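Local coordinates for DUF3861 domain-containing protein (Pectobacterium atrosepticum SCRI1043, PDB 3CJL) that is of unknown function but belongs to the DUF3861 family and packs as a two-chain assembly of small alpha-beta subunits, at residues A[51-54]-A[55-59]. Residues are numbered along the deposited sequence; the frame is centred on the assembly and turned at random.
With EDO (1,2-ethanediol), chain C.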
loop_
_atom_site.group_PDB
_atom_site.type_symbol
_atom_site.label_atom_id
_atom_site.label_comp_id
_atom_site.label_asym_id
_atom_site.label_seq_id
_atom_site.Cartn_x
_atom_site.Cartn_y
_atom_site.Cartn_z
ATOM N N PHE A 51 -0.561 -6.494 3.360
ATOM C CA PHE A 51 -0.545 -6.661 1.913
ATOM C C PHE A 51 -1.775 -6.046 1.265
ATOM O O PHE A 51 -1.647 -5.293 0.300
ATOM C CB PHE A 51 -0.362 -8.166 1.594
ATOM C CG PHE A 51 -0.906 -8.611 0.291
ATOM C CD1 PHE A 51 -0.227 -8.388 -0.883
ATOM C CD2 PHE A 51 -2.094 -9.307 0.245
ATOM C CE1 PHE A 51 -0.772 -8.829 -2.081
ATOM C CE2 PHE A 51 -2.610 -9.736 -0.941
ATOM C CZ PHE A 51 -1.950 -9.495 -2.094
HETATM N N MSE A 52 -2.948 -6.336 1.812
HETATM C CA MSE A 52 -4.215 -5.825 1.277
HETATM C C MSE A 52 -4.378 -4.328 1.482
HETATM O O MSE A 52 -4.814 -3.633 0.583
HETATM C CB MSE A 52 -5.380 -6.591 1.890
HETATM C CG MSE A 52 -5.476 -8.048 1.376
HETATM SE SE MSE A 52 -5.859 -8.223 -0.566
HETATM C CE MSE A 52 -7.215 -6.845 -0.618
ATOM N N VAL A 53 -3.990 -3.816 2.647
ATOM C CA VAL A 53 -4.031 -2.366 2.898
ATOM C C VAL A 53 -3.092 -1.633 1.947
ATOM O O VAL A 53 -3.474 -0.636 1.329
ATOM C CB VAL A 53 -3.671 -2.026 4.367
ATOM C CG1 VAL A 53 -3.441 -0.519 4.557
ATOM C CG2 VAL A 53 -4.766 -2.520 5.303
ATOM N N GLY A 54 -1.871 -2.135 1.832
ATOM C CA GLY A 54 -0.862 -1.532 0.986
ATOM C C GLY A 54 -1.236 -1.507 -0.473
ATOM O O GLY A 54 -1.127 -0.468 -1.115
ATOM N N LEU A 55 -1.699 -2.649 -0.972
ATOM C CA LEU A 55 -2.179 -2.800 -2.356
ATOM C C LEU A 55 -3.366 -1.871 -2.747
ATOM O O LEU A 55 -3.385 -1.306 -3.840
ATOM C CB LEU A 55 -2.593 -4.252 -2.561
ATOM C CG LEU A 55 -3.035 -4.728 -3.932
ATOM C CD1 LEU A 55 -1.877 -4.626 -4.888
ATOM C CD2 LEU A 55 -3.540 -6.156 -3.807
ATOM N N LYS A 56 -4.371 -1.768 -1.875
ATOM C CA LYS A 56 -5.507 -0.879 -2.103
ATOM C C LYS A 56 -5.095 0.599 -2.056
ATOM O O LYS A 56 -5.596 1.394 -2.832
ATOM C CB LYS A 56 -6.644 -1.124 -1.104
ATOM C CG LYS A 56 -7.237 -2.529 -1.041
ATOM C CD LYS A 56 -7.500 -3.213 -2.377
ATOM C CE LYS A 56 -8.655 -2.650 -3.109
ATOM N NZ LYS A 56 -8.938 -3.528 -4.322
ATOM N N LEU A 57 -4.185 0.966 -1.158
ATOM C CA LEU A 57 -3.677 2.339 -1.105
ATOM C C LEU A 57 -2.932 2.699 -2.376
ATOM O O LEU A 57 -3.286 3.669 -3.013
ATOM C CB LEU A 57 -2.765 2.575 0.107
ATOM C CG LEU A 57 -3.450 2.722 1.467
ATOM C CD1 LEU A 57 -2.396 2.779 2.581
ATOM C CD2 LEU A 57 -4.374 3.952 1.492
ATOM N N PHE A 58 -1.925 1.918 -2.767
ATOM C CA PHE A 58 -1.145 2.291 -3.955
ATOM C C PHE A 58 -1.910 2.053 -5.260
ATOM O O PHE A 58 -1.778 2.845 -6.177
ATOM C CB PHE A 58 0.330 1.794 -3.892
ATOM C CG PHE A 58 0.651 0.570 -4.698
ATOM C CD1 PHE A 58 0.915 0.678 -6.056
ATOM C CD2 PHE A 58 0.846 -0.665 -4.076
ATOM C CE1 PHE A 58 1.251 -0.431 -6.807
ATOM C CE2 PHE A 58 1.212 -1.791 -4.816
ATOM C CZ PHE A 58 1.407 -1.672 -6.184
ATOM N N GLY A 59 -2.783 1.045 -5.291
ATOM C CA GLY A 59 -3.622 0.754 -6.449
ATOM C C GLY A 59 -4.651 1.822 -6.782
ATOM O O GLY A 59 -4.866 2.131 -7.946
HETATM C C1 EDO C . -9.672 -8.748 -3.845
HETATM O O1 EDO C . -8.654 -9.719 -3.555
HETATM C C2 EDO C . -9.039 -7.468 -4.389
HETATM O O2 EDO C . -10.041 -6.465 -4.637
#
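About two and a half turns of the central alpha-helix 45-64, buried near the middle of the chain, show how i to i+4 pairing sets side chains beside one another while the backbone bonds to itself. L55, K56, L57 and F58 each donate N-H to the carbonyl four residues back, on F51, M52, V53 and G54; the straightest of the four, F58 N to G54 O, measures 3.0 Å with an N-H...O angle of 174°. On the flank facing helix 75-86, CG is anti to the backbone N in both F51 and L55 (chi1 154° and -175°), which lays the two side chains alongside each other and lets F51 CZ meet L55 CD2 obliquely at 4.1 Å; L85 packs against both. V53 CG1 lies 4.0 Å from L57 CD1 on a neighbouring flank, which the second subunit covers: its L57 packs on V53 and its G54 on L57. The ring of F58 sets its edge toward the G54 carbonyl, CD2 3.6 Å from O, and meets F58 of the second subunit and F78 of its own chain. On the flank facing helix 30-37, selenomethionine M52 folds at its second and third torsions, bringing CE 4.0 Å from K56 CD. The lysine ammonium group forms a salt bridge with D28 OD2 and also reaches a 1,2-ethanediol, likely picked up during crystallisation, through a 3.2 Å hydrogen bond from K56 NZ to its O2.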